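Local coordinates for protein aeromonas extracellular serine protease (PDB 3WQB) that cleaves peptide bonds after paired basic residues, one of them lysine, as a secreted calcium-binding serine protease of the furin subfamily, and is a probable virulence factor, at residues Ala82-Leu88 and Thr296-Gly300; Ala75-Leu81 and Leu141-Leu147; Met303-Arg307 and Cys326-Met332; Val173-Ser177 and Thr339-Ser343; Ile135-Ala139 and Gly344-Leu348. The protein carries 1 engineered substitution. One frame throughout, in Å; residues are numbered along the deposited sequence.

Contact 1. Residues Ala82-Leu88 and Thr296-Gly300. With CA (calcium ion), chain E; CA (calcium ion), chain C.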
# COMPACT_ATOMS: atom_id res chain seq x y z
N ALA A 82 -21.26 -4.84 -2.61
CA ALA A 82 -22.67 -5.25 -2.65
C ALA A 82 -23.50 -4.20 -1.90
O ALA A 82 -23.77 -4.33 -0.70
CB ALA A 82 -22.84 -6.62 -2.06
N ILE A 83 -23.88 -3.16 -2.62
CA ILE A 83 -24.52 -1.98 -2.03
C ILE A 83 -25.89 -2.24 -1.40
O ILE A 83 -26.35 -1.43 -0.59
CB ILE A 83 -24.60 -0.79 -3.02
CG1 ILE A 83 -25.32 -1.19 -4.31
CG2 ILE A 83 -23.21 -0.21 -3.28
CD1 ILE A 83 -25.84 -0.00 -5.11
N ALA A 84 -26.53 -3.35 -1.75
CA ALA A 84 -27.80 -3.72 -1.15
C ALA A 84 -27.68 -4.65 0.07
O ALA A 84 -28.69 -5.06 0.64
CB ALA A 84 -28.74 -4.31 -2.19
N HIS A 85 -26.45 -4.98 0.49
CA HIS A 85 -26.24 -5.76 1.70
C HIS A 85 -27.01 -5.15 2.86
O HIS A 85 -26.94 -3.94 3.07
CB HIS A 85 -24.76 -5.79 2.07
CG HIS A 85 -24.40 -6.86 3.06
ND1 HIS A 85 -24.78 -6.81 4.38
CD2 HIS A 85 -23.74 -8.03 2.90
CE1 HIS A 85 -24.34 -7.89 5.00
NE2 HIS A 85 -23.70 -8.64 4.12
N PRO A 86 -27.74 -5.98 3.63
CA PRO A 86 -28.57 -5.42 4.70
C PRO A 86 -27.78 -4.70 5.79
O PRO A 86 -28.33 -3.82 6.48
CB PRO A 86 -29.30 -6.65 5.27
CG PRO A 86 -28.54 -7.83 4.80
CD PRO A 86 -27.92 -7.44 3.49
N ASP A 87 -26.50 -5.03 5.93
CA ASP A 87 -25.66 -4.40 6.94
C ASP A 87 -24.74 -3.34 6.37
O ASP A 87 -23.85 -2.86 7.06
CB ASP A 87 -24.88 -5.45 7.75
CG ASP A 87 -24.80 -5.11 9.24
OD1 ASP A 87 -25.61 -4.28 9.72
OD2 ASP A 87 -23.94 -5.69 9.94
N LEU A 88 -24.97 -2.96 5.10
CA LEU A 88 -24.22 -1.87 4.46
C LEU A 88 -25.09 -0.78 3.84
O LEU A 88 -24.69 0.39 3.80
CB LEU A 88 -23.27 -2.40 3.37
CG LEU A 88 -22.16 -3.34 3.85
CD1 LEU A 88 -21.46 -3.98 2.66
CD2 LEU A 88 -21.15 -2.61 4.74
N THR A 296 -18.78 -8.16 6.72
CA THR A 296 -19.83 -8.37 5.75
C THR A 296 -19.31 -9.12 4.52
O THR A 296 -18.30 -8.75 3.92
CB THR A 296 -20.42 -7.03 5.31
OG1 THR A 296 -19.36 -6.14 4.94
CG2 THR A 296 -21.21 -6.39 6.44
N ASP A 297 -20.04 -10.16 4.13
CA ASP A 297 -19.75 -10.96 2.95
C ASP A 297 -20.69 -10.56 1.83
O ASP A 297 -21.66 -9.83 2.06
CB ASP A 297 -19.97 -12.43 3.29
CG ASP A 297 -19.34 -13.36 2.28
OD1 ASP A 297 -18.21 -13.07 1.82
OD2 ASP A 297 -19.98 -14.39 1.94
N LEU A 298 -20.42 -11.03 0.61
CA LEU A 298 -21.46 -10.97 -0.41
C LEU A 298 -22.70 -11.69 0.11
O LEU A 298 -22.58 -12.78 0.68
CB LEU A 298 -21.00 -11.59 -1.72
CG LEU A 298 -19.78 -10.97 -2.40
CD1 LEU A 298 -19.51 -11.64 -3.73
CD2 LEU A 298 -19.97 -9.48 -2.59
N PRO A 299 -23.90 -11.09 -0.06
CA PRO A 299 -25.08 -11.71 0.55
C PRO A 299 -25.46 -13.06 -0.07
O PRO A 299 -25.26 -13.28 -1.26
CB PRO A 299 -26.19 -10.67 0.32
CG PRO A 299 -25.68 -9.76 -0.75
CD PRO A 299 -24.20 -9.80 -0.71
N GLY A 300 -25.99 -13.95 0.76
CA GLY A 300 -26.48 -15.23 0.29
C GLY A 300 -25.44 -16.33 0.40
O GLY A 300 -24.24 -16.06 0.46
CA CA E . -22.20 -15.09 1.28
CA CA C . -24.79 -4.48 11.98
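Two calcium sites of the subtilisin-like domain are joined here by a pair of loops, one calcium on each loop, with the His85 ring and Thr296 packed between them. Thr296 lies over one face of the imidazole: its CB stands 4.1 Å from the centroid of the His85 ring, only 20° off the ring normal, a CH-pi contact. The ring is also held at its rim. Asp87 N donates to His85 ND1 over 2.9 Å, almost in the plane of the imidazole, and NE2 has a partner in Asp327, so both ring nitrogens are engaged and the rotation of the ring is fixed. With CG anti to the backbone N, chi1 -164° sends the ring toward the Thr296 loop.

Beside the histidine, the type I turn from Ala82 to His85 presents Ala82 to the proline; Ala82 CB packs against Pro299 CD at 3.7 Å and Leu298 CD2 at 4.1 Å. Leu88 meets Thr296 tip to tip, while the threonine hydroxyl finds its polar partner in Thr117. Asp87 chelates the first calcium with both carboxylate oxygens, alongside Asn29, Asn128 and the carbonyls of Val126, Ile130 and Thr132. On the other loop, the second calcium is gripped by Asp297 OD2, Leu298 O and Gly300 O, and Asp297 OD2 lies 2.4 Å from that calcium.

Contact 2. Residues Ala75-Leu81 and Leu141-Leu147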
# COMPACT_ATOMS: atom_id res chain seq x y z
N ALA A 75 -14.38 6.36 0.20
CA ALA A 75 -14.42 5.63 -1.07
C ALA A 75 -13.67 4.31 -0.94
O ALA A 75 -12.51 4.28 -0.51
CB ALA A 75 -13.79 6.45 -2.18
N VAL A 76 -14.32 3.22 -1.33
CA VAL A 76 -13.69 1.91 -1.36
C VAL A 76 -13.39 1.56 -2.80
O VAL A 76 -14.29 1.25 -3.59
CB VAL A 76 -14.58 0.85 -0.67
CG1 VAL A 76 -13.97 -0.52 -0.76
CG2 VAL A 76 -14.79 1.24 0.79
N VAL A 77 -12.11 1.68 -3.16
CA VAL A 77 -11.64 1.43 -4.52
C VAL A 77 -11.11 -0.00 -4.51
O VAL A 77 -10.05 -0.29 -3.99
CB VAL A 77 -10.58 2.47 -4.93
CG1 VAL A 77 -10.15 2.27 -6.39
CG2 VAL A 77 -11.11 3.89 -4.72
N ASP A 78 -11.90 -0.92 -5.05
CA ASP A 78 -11.65 -2.34 -4.80
C ASP A 78 -12.31 -3.20 -5.88
O ASP A 78 -12.46 -2.75 -7.01
CB ASP A 78 -12.13 -2.68 -3.37
CG ASP A 78 -11.33 -3.79 -2.73
OD1 ASP A 78 -11.50 -4.96 -3.14
OD2 ASP A 78 -10.56 -3.51 -1.79
N ASP A 79 -12.69 -4.44 -5.55
CA ASP A 79 -13.22 -5.35 -6.57
C ASP A 79 -14.73 -5.22 -6.77
O ASP A 79 -15.29 -5.86 -7.66
CB ASP A 79 -12.83 -6.80 -6.25
CG ASP A 79 -13.57 -7.38 -5.05
OD1 ASP A 79 -14.39 -6.67 -4.42
OD2 ASP A 79 -13.35 -8.58 -4.75
N GLY A 80 -15.37 -4.37 -5.98
CA GLY A 80 -16.83 -4.33 -5.94
C GLY A 80 -17.35 -3.96 -4.57
O GLY A 80 -16.58 -3.83 -3.61
N LEU A 81 -18.66 -3.77 -4.48
CA LEU A 81 -19.33 -3.51 -3.22
C LEU A 81 -20.79 -3.88 -3.41
O LEU A 81 -21.47 -3.32 -4.27
CB LEU A 81 -19.21 -2.03 -2.83
CG LEU A 81 -20.03 -1.53 -1.62
CD1 LEU A 81 -19.88 -2.38 -0.38
CD2 LEU A 81 -19.70 -0.06 -1.32
N LEU A 141 -20.33 5.28 2.53
CA LEU A 141 -19.49 4.56 1.56
C LEU A 141 -19.88 4.79 0.11
O LEU A 141 -21.08 4.92 -0.22
CB LEU A 141 -19.59 3.05 1.80
CG LEU A 141 -19.18 2.50 3.15
CD1 LEU A 141 -19.76 1.10 3.31
CD2 LEU A 141 -17.66 2.50 3.25
N GLN A 142 -18.87 4.83 -0.74
CA GLN A 142 -19.04 4.60 -2.17
C GLN A 142 -18.12 3.46 -2.59
O GLN A 142 -17.07 3.26 -1.99
CB GLN A 142 -18.62 5.83 -2.98
CG GLN A 142 -19.52 7.02 -2.88
CD GLN A 142 -18.88 8.22 -3.55
OE1 GLN A 142 -17.65 8.31 -3.64
NE2 GLN A 142 -19.71 9.14 -4.03
N GLY A 143 -18.52 2.73 -3.63
CA GLY A 143 -17.67 1.67 -4.17
C GLY A 143 -17.34 1.89 -5.64
O GLY A 143 -18.19 2.32 -6.41
N PHE A 144 -16.10 1.57 -6.01
CA PHE A 144 -15.65 1.67 -7.39
C PHE A 144 -14.89 0.39 -7.66
O PHE A 144 -13.85 0.14 -7.05
CB PHE A 144 -14.75 2.90 -7.58
CG PHE A 144 -15.43 4.18 -7.22
CD1 PHE A 144 -16.27 4.81 -8.12
CD2 PHE A 144 -15.24 4.76 -5.96
CE1 PHE A 144 -16.94 6.00 -7.79
CE2 PHE A 144 -15.89 5.93 -5.63
CZ PHE A 144 -16.74 6.55 -6.53
N ASN A 145 -15.43 -0.45 -8.56
CA ASN A 145 -14.93 -1.81 -8.73
C ASN A 145 -13.76 -1.93 -9.70
O ASN A 145 -13.77 -2.75 -10.63
CB ASN A 145 -16.08 -2.76 -9.11
CG ASN A 145 -16.69 -2.46 -10.47
OD1 ASN A 145 -16.57 -1.35 -10.98
ND2 ASN A 145 -17.37 -3.44 -11.04
N LEU A 146 -12.72 -1.13 -9.46
CA LEU A 146 -11.52 -1.12 -10.28
C LEU A 146 -10.86 -2.49 -10.43
O LEU A 146 -10.21 -2.75 -11.44
CB LEU A 146 -10.49 -0.13 -9.70
CG LEU A 146 -10.50 1.27 -10.30
CD1 LEU A 146 -9.91 1.25 -11.72
CD2 LEU A 146 -11.88 1.93 -10.28
N LEU A 147 -11.02 -3.34 -9.41
CA LEU A 147 -10.33 -4.64 -9.35
C LEU A 147 -11.21 -5.80 -9.78
O LEU A 147 -10.81 -6.96 -9.63
CB LEU A 147 -9.77 -4.88 -7.95
CG LEU A 147 -8.93 -3.78 -7.30
CD1 LEU A 147 -8.50 -4.18 -5.90
CD2 LEU A 147 -7.73 -3.41 -8.15
O HOH W 1 -17.49 -5.91 -9.36
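Val76 N donates to Gln142 O over 2.8 Å, nearly straight at 172°, the first rung of a main-chain ladder that carries most of this contact. Phe144 N returns the bond to Val76 O, and Asp78 N continues the ladder to Phe144 O at 3.0 Å. Past the strand ends the pairing goes on in another form: Leu147 N reaches Asp78 O over 2.9 Å from above the carbonyl plane, after the chain has swung through an inverse gamma turn centred on Asn145. CA-H...O contacts, such as Gly143 CA to Val76 O, supplement the ladder.

Strands 73-77 and 140-144 run parallel, and the latter is the outermost strand of the central six-stranded sheet of the subtilisin fold. Asp78, the predicted charge-relay aspartate, comes directly after strand 73-77, and its OD1 is hydrogen-bonded to His115 as well as to the following backbone N of Asp79.

Apolar contacts are made on both faces of the sheet. Ala75 CB meets the edge of the Phe144 ring at CE2, 4.1 Å away, on the face shared with Val77, whose CG1 lies alongside Leu146 CG at 4.1 Å. On the face of Val76, its CG2 approaches Leu141 CD2 at 4.0 Å, and Leu81 folds back over Gly143: with CG anti to the backbone N (chi1 172°), its CD2 comes within 3.8 Å of Gly143 N.

Polar links close the loop end. A water donates to Asp79 O and accepts from Asn145 ND2; the OD1 of Asn145 is hydrogen-bonded to Val99 N.

Contact 3. Residues Met303-Arg307 and Cys326-Met332. With CA (calcium ion), chain E.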
# COMPACT_ATOMS: atom_id res chain seq x y z
N MET A 303 -22.96 -16.66 -2.86
CA MET A 303 -21.98 -15.63 -3.20
C MET A 303 -21.09 -15.36 -1.99
O MET A 303 -21.53 -15.43 -0.85
CB MET A 303 -22.68 -14.32 -3.58
CG MET A 303 -23.57 -14.41 -4.82
SD MET A 303 -22.65 -14.61 -6.36
CE MET A 303 -22.06 -12.94 -6.61
N GLY A 304 -19.83 -15.02 -2.27
CA GLY A 304 -18.94 -14.51 -1.24
C GLY A 304 -17.99 -15.53 -0.67
O GLY A 304 -17.94 -16.69 -1.11
N TYR A 305 -17.21 -15.10 0.32
CA TYR A 305 -16.30 -16.01 1.02
C TYR A 305 -17.05 -17.01 1.91
O TYR A 305 -16.51 -18.07 2.25
CB TYR A 305 -15.29 -15.24 1.87
CG TYR A 305 -14.38 -14.30 1.13
CD1 TYR A 305 -13.94 -14.58 -0.17
CD2 TYR A 305 -13.95 -13.11 1.73
CE1 TYR A 305 -13.08 -13.71 -0.84
CE2 TYR A 305 -13.10 -12.23 1.06
CZ TYR A 305 -12.67 -12.53 -0.22
OH TYR A 305 -11.82 -11.66 -0.87
N ASN A 306 -18.28 -16.67 2.29
CA ASN A 306 -19.17 -17.58 2.99
C ASN A 306 -20.23 -18.03 1.99
O ASN A 306 -21.22 -17.32 1.75
CB ASN A 306 -19.78 -16.90 4.23
CG ASN A 306 -20.71 -17.81 5.01
OD1 ASN A 306 -20.85 -18.99 4.70
ND2 ASN A 306 -21.32 -17.26 6.05
N ARG A 307 -19.98 -19.18 1.38
CA ARG A 307 -20.89 -19.75 0.40
C ARG A 307 -20.75 -21.26 0.39
O ARG A 307 -19.69 -21.79 0.71
CB ARG A 307 -20.66 -19.15 -1.00
CG ARG A 307 -19.38 -19.57 -1.70
CD ARG A 307 -19.27 -18.95 -3.08
NE ARG A 307 -18.18 -19.54 -3.86
CZ ARG A 307 -16.94 -19.05 -3.92
NH1 ARG A 307 -16.62 -17.96 -3.24
NH2 ARG A 307 -16.02 -19.65 -4.66
N CYS A 326 -25.79 -16.50 5.12
CA CYS A 326 -24.36 -16.38 4.78
C CYS A 326 -23.97 -14.96 4.37
O CYS A 326 -23.27 -14.76 3.37
CB CYS A 326 -23.99 -17.36 3.66
SG CYS A 326 -24.34 -19.10 4.01
N ASP A 327 -24.44 -13.98 5.15
CA ASP A 327 -24.20 -12.57 4.84
C ASP A 327 -22.90 -12.05 5.44
O ASP A 327 -22.53 -10.90 5.18
CB ASP A 327 -25.36 -11.69 5.35
CG ASP A 327 -26.63 -11.84 4.53
OD1 ASP A 327 -26.60 -12.29 3.37
OD2 ASP A 327 -27.69 -11.47 5.08
N TYR A 328 -22.22 -12.87 6.24
CA TYR A 328 -20.98 -12.48 6.95
C TYR A 328 -19.92 -13.54 6.74
O TYR A 328 -20.23 -14.69 6.43
CB TYR A 328 -21.27 -12.23 8.45
CG TYR A 328 -22.43 -11.28 8.54
CD1 TYR A 328 -22.24 -9.92 8.36
CD2 TYR A 328 -23.74 -11.76 8.64
CE1 TYR A 328 -23.31 -9.04 8.34
CE2 TYR A 328 -24.83 -10.89 8.62
CZ TYR A 328 -24.60 -9.53 8.46
OH TYR A 328 -25.65 -8.65 8.43
N ASN A 329 -18.66 -13.15 6.86
CA ASN A 329 -17.57 -14.14 6.78
C ASN A 329 -16.56 -13.88 7.89
O ASN A 329 -16.58 -12.81 8.50
CB ASN A 329 -16.92 -14.16 5.37
CG ASN A 329 -16.02 -12.95 5.10
OD1 ASN A 329 -14.95 -12.80 5.71
ND2 ASN A 329 -16.41 -12.12 4.13
N GLY A 330 -15.72 -14.87 8.18
CA GLY A 330 -14.71 -14.75 9.23
C GLY A 330 -13.30 -14.92 8.72
O GLY A 330 -12.37 -15.16 9.50
N VAL A 331 -13.13 -14.82 7.40
CA VAL A 331 -11.84 -15.12 6.77
C VAL A 331 -11.18 -13.92 6.10
O VAL A 331 -10.07 -14.04 5.58
CB VAL A 331 -11.94 -16.29 5.76
CG1 VAL A 331 -12.39 -17.57 6.47
CG2 VAL A 331 -12.87 -15.93 4.60
N MET A 332 -11.84 -12.77 6.10
CA MET A 332 -11.22 -11.58 5.52
C MET A 332 -9.94 -11.26 6.29
O MET A 332 -9.90 -11.36 7.50
CB MET A 332 -12.19 -10.41 5.53
CG MET A 332 -11.66 -9.12 4.94
SD MET A 332 -11.04 -9.34 3.26
CE MET A 332 -10.46 -7.69 2.93
CA CA E . -22.20 -15.09 1.28
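The second calcium site of the protease domain is closed by this contact, where the loop 303-307 folds against the chain that enters strand 328-329. Three backbone carbonyls from the two segments bind the calcium: Met303 O at 2.3 Å, Asn306 O and Cys326 O. Asp297, Leu298 and Gly300 complete the site, and a disulfide from Cys326 to Cys301 ties the same loops covalently.

Asn306 is the polar link between the segments. Its ND2 donates to Tyr328 O over 2.8 Å at 157°, approaching nearly along the C=O axis, with the acceptor close to the amide plane. CG lies anti to the backbone N (chi1 -179°), which carries the amide across to strand 328-329, while OD1 comes to 3.6 Å from Cys326 SG.

Tyr305 makes the apolar half. Its CB packs on Val331 CG2 at 3.7 Å, and Met332 SD sits at the edge of the ring, 4.2 Å from CE2. The Asn329 side chain runs alongside the tyrosine, pointing the same way, with its amide plane turned 67° from the ring and ND2 3.6 Å from Tyr305 CD2. That ND2 has its polar partner in Ser118 of helix 115-124. Asn329 OD1 accepts from both Val331 N and Met332 N, forming an Asx turn as the chain rounds the corner at Gly330.

With one residue, Asn306, giving its carbonyl to calcium and its amide to Tyr328, metal binding and loop docking are probably coupled; the ion probably also polarises the peptide groups whose oxygens it draws inward.

Contact 4. Residues Val173-Ser177 and Thr339-Ser343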
# COMPACT_ATOMS: atom_id res chain seq x y z
N VAL A 173 -11.78 10.01 2.81
CA VAL A 173 -10.90 8.85 2.95
C VAL A 173 -10.99 8.05 1.66
O VAL A 173 -12.08 7.77 1.17
CB VAL A 173 -11.28 7.96 4.17
CG1 VAL A 173 -10.29 6.83 4.31
CG2 VAL A 173 -11.31 8.78 5.46
N PHE A 174 -9.83 7.69 1.11
CA PHE A 174 -9.78 6.78 -0.04
C PHE A 174 -9.09 5.50 0.39
O PHE A 174 -7.89 5.50 0.67
CB PHE A 174 -9.04 7.41 -1.22
CG PHE A 174 -9.79 8.55 -1.84
CD1 PHE A 174 -9.62 9.85 -1.38
CD2 PHE A 174 -10.71 8.32 -2.87
CE1 PHE A 174 -10.34 10.91 -1.94
CE2 PHE A 174 -11.43 9.37 -3.43
CZ PHE A 174 -11.25 10.67 -2.97
N ASN A 175 -9.88 4.44 0.47
CA ASN A 175 -9.38 3.14 0.89
C ASN A 175 -8.85 2.33 -0.29
O ASN A 175 -9.60 2.04 -1.21
CB ASN A 175 -10.49 2.37 1.60
CG ASN A 175 -9.98 1.08 2.22
OD1 ASN A 175 -9.70 1.04 3.42
ND2 ASN A 175 -9.84 0.04 1.40
N GLN A 176 -7.56 2.00 -0.25
CA GLN A 176 -6.91 1.26 -1.33
C GLN A 176 -6.30 -0.04 -0.80
O GLN A 176 -5.10 -0.11 -0.49
CB GLN A 176 -5.82 2.09 -1.99
CG GLN A 176 -6.30 3.42 -2.49
CD GLN A 176 -5.13 4.29 -2.81
OE1 GLN A 176 -4.65 4.34 -3.95
NE2 GLN A 176 -4.58 4.92 -1.77
N SER A 177 -7.15 -1.06 -0.70
CA SER A 177 -6.74 -2.38 -0.20
C SER A 177 -6.10 -3.21 -1.31
O SER A 177 -6.47 -4.37 -1.53
CB SER A 177 -7.95 -3.10 0.38
OG SER A 177 -8.32 -2.55 1.63
N THR A 339 -5.88 -1.92 5.99
CA THR A 339 -6.21 -0.68 5.30
C THR A 339 -7.57 -0.13 5.75
O THR A 339 -7.62 1.02 6.21
CB THR A 339 -6.08 -0.87 3.76
OG1 THR A 339 -4.72 -1.21 3.46
CG2 THR A 339 -6.44 0.39 3.02
N PRO A 340 -8.67 -0.93 5.68
CA PRO A 340 -9.95 -0.40 6.19
C PRO A 340 -9.97 -0.21 7.70
O PRO A 340 -10.72 0.62 8.19
CB PRO A 340 -10.98 -1.46 5.74
CG PRO A 340 -10.17 -2.71 5.53
CD PRO A 340 -8.87 -2.19 4.95
N SER A 341 -9.16 -0.97 8.43
CA SER A 341 -9.01 -0.70 9.86
C SER A 341 -8.51 0.72 10.10
O SER A 341 -8.99 1.42 10.99
CB SER A 341 -8.09 -1.73 10.51
OG SER A 341 -8.69 -3.02 10.48
N THR A 342 -7.56 1.15 9.28
CA THR A 342 -7.01 2.49 9.33
C THR A 342 -7.98 3.53 8.77
O THR A 342 -8.13 4.60 9.35
CB THR A 342 -5.65 2.53 8.60
OG1 THR A 342 -4.79 1.54 9.18
CG2 THR A 342 -4.99 3.89 8.71
N SER A 343 -8.67 3.20 7.67
CA SER A 343 -9.71 4.07 7.11
C SER A 343 -10.78 4.37 8.14
O SER A 343 -11.21 5.51 8.30
CB SER A 343 -10.33 3.44 5.85
OG SER A 343 -9.36 3.38 4.81
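Asn175 OD1 receives the hydroxyl of Ser343 in the shortest polar bond of this contact, 2.7 Å from Ser343 OG. The hydroxyl lies in the carbonyl plane of the amide, on a lone pair. The other end of the same amide is held as well: Asn175 ND2 donates to Ser177 OG over 3.0 Å at 153°, with the oxygen near the amide plane. Two bonds at opposite ends thus fix the orientation of the amide, with its OD1 end turned to the helix. With CG anti to the backbone N (chi1 -173°), the amide projects from strand 173-179 toward the first turns of helix 335-352; its buried OD1 is satisfied by the helix and its ND2 by Ser177.

Carbon atoms close in on the bonded oxygen. Thr339 CG2 lies 3.3 Å from Asn175 OD1, and Pro340 CA closes in on it at 3.1 Å. Proline has no N-H to offer, so its proximity to this oxygen is packing rather than bonding. On the hydroxyl side, Val173 CG1 touches Ser343 OG at 3.6 Å, where the carbon chain of the valine flanks the serine. Ser177 OG touches Pro340 CD at 3.4 Å and Thr339 CB at 3.5 Å, and is also hydrogen-bonded to Ala336 O.

Strand and helix run nearly antiparallel, at 170°, with short-segment axes 8.2 Å apart. Ala336 is an engineered residue at the predicted charge-relay serine position. The arrangement is that of the subtilisin fold, in which the helix starting at the catalytic serine position packs against the central parallel sheet.

Contact 5. Residues Ile135-Ala139 and Gly344-Leu348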
# COMPACT_ATOMS: atom_id res chain seq x y z
N ILE A 135 -16.11 -0.17 12.33
CA ILE A 135 -15.24 0.68 13.12
C ILE A 135 -15.83 2.09 13.21
O ILE A 135 -15.82 2.72 14.28
CB ILE A 135 -13.86 0.74 12.47
CG1 ILE A 135 -13.14 -0.59 12.63
CG2 ILE A 135 -12.99 1.86 13.04
CD1 ILE A 135 -11.96 -0.74 11.68
N ALA A 136 -16.35 2.57 12.08
CA ALA A 136 -16.92 3.90 11.93
C ALA A 136 -18.32 3.70 11.32
O ALA A 136 -18.55 3.99 10.14
CB ALA A 136 -16.04 4.76 11.04
N PRO A 137 -19.27 3.21 12.14
CA PRO A 137 -20.55 2.75 11.61
C PRO A 137 -21.50 3.85 11.16
O PRO A 137 -22.60 3.56 10.68
CB PRO A 137 -21.14 1.94 12.77
CG PRO A 137 -20.58 2.58 13.98
CD PRO A 137 -19.18 3.03 13.60
N ARG A 138 -21.08 5.10 11.29
CA ARG A 138 -21.87 6.20 10.74
C ARG A 138 -21.21 6.86 9.52
O ARG A 138 -21.74 7.83 8.97
CB ARG A 138 -22.22 7.23 11.83
CG ARG A 138 -23.12 6.67 12.94
CD ARG A 138 -23.58 7.76 13.89
NE ARG A 138 -24.40 8.75 13.20
CZ ARG A 138 -24.62 10.00 13.61
NH1 ARG A 138 -24.07 10.46 14.73
NH2 ARG A 138 -25.38 10.80 12.89
N ALA A 139 -20.06 6.33 9.11
CA ALA A 139 -19.42 6.81 7.88
C ALA A 139 -20.24 6.40 6.66
O ALA A 139 -21.03 5.44 6.72
CB ALA A 139 -17.99 6.30 7.79
N GLY A 344 -11.23 3.33 8.84
CA GLY A 344 -12.21 3.48 9.91
C GLY A 344 -11.69 4.33 11.05
O GLY A 344 -12.39 5.23 11.52
N ALA A 345 -10.45 4.09 11.47
CA ALA A 345 -9.82 4.89 12.54
C ALA A 345 -9.76 6.36 12.14
O ALA A 345 -10.08 7.26 12.93
CB ALA A 345 -8.43 4.36 12.85
N MET A 346 -9.32 6.61 10.91
CA MET A 346 -9.28 7.94 10.34
C MET A 346 -10.67 8.59 10.36
O MET A 346 -10.81 9.75 10.74
CB MET A 346 -8.74 7.88 8.92
CG MET A 346 -8.38 9.22 8.32
SD MET A 346 -6.97 10.02 9.14
CE MET A 346 -5.55 9.09 8.58
N ALA A 347 -11.69 7.84 9.95
CA ALA A 347 -13.05 8.37 9.93
C ALA A 347 -13.52 8.73 11.34
O ALA A 347 -14.20 9.75 11.53
CB ALA A 347 -14.00 7.39 9.29
N LEU A 348 -13.14 7.94 12.33
CA LEU A 348 -13.48 8.26 13.72
C LEU A 348 -12.86 9.61 14.11
O LEU A 348 -13.54 10.50 14.63
CB LEU A 348 -13.02 7.16 14.68
CG LEU A 348 -13.77 5.82 14.55
CD1 LEU A 348 -13.25 4.81 15.55
CD2 LEU A 348 -15.26 6.02 14.72
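Ile135 meets the helix first, setting its CG2 methyl on the backbone of Gly344, 3.4 Å from Gly344 C. This methyl stands anti to the backbone N of the isoleucine, with CG1 turned the other way (chi1 -71°), and so it faces the helix directly. The glycine is what permits such an approach: a beta carbon there would clash with the methyl. The same CG2 reaches Leu348 CD1 at 3.9 Å, one helical turn on. Leu348 also spreads its two methyls about the carbonyl of Ile135, CD2 lying 3.4 Å from Ile135 O; that oxygen is hydrogen-bonded to His63 NE2.

Ala136 comes next and sits among Gly344, Ala347 and Leu348. Its CB touches Ala347 CB at 3.8 Å, Leu348 CD2 at 4.0 Å and the carbonyl oxygen of Gly344 at 3.7 Å. Small side chains on both partners let backbone and helix come close, the alpha carbons of Ala136 and Gly344 being only 5.1 Å apart.

From Ala136 the chain makes a type I turn, closed by Ala139 N bonding to Ala136 O, which carries it away from the helix through Pro137 and Arg138. Ala139 returns at the end of the turn, its CB resting loosely on Ala347 CB at 4.4 Å.

The touching residues are all buried, and the side-chain contacts are apolar. The turn bridges helix 115-124, whose Ile122 and Ile123 bond to the backbone of Ile135 and Ala136, and strand 140-144, while helix 335-352 packs against it, with Val419 of helix 419-426 against Ala345 and Leu348.

All five contacts are largely buried in the subtilisin-like domain, contact 4 nearest the chain's centre (about 9 Å between centres), contacts 1 and 3 furthest out (about 25 and 23 Å). Contacts 1 and 3, mostly loops, share one calcium, and His85 NE2 to Asp327 O and Asp297 OD1 to Tyr305 N probably bond them together. Contacts 2 and 4 build on neighbouring strands of the central sheet, joined by probable backbone bonds between Ala75 and both Val173 and Asn175; contact 2 is chiefly main-chain, contact 4 side-chain amide and hydroxyl. Contact 5 shares its helix with contact 4 but relies mainly on apolar packing, without a hydrogen bond between its segments. Contact 1 touches contact 2 through Leu88 against Leu81 and Leu141.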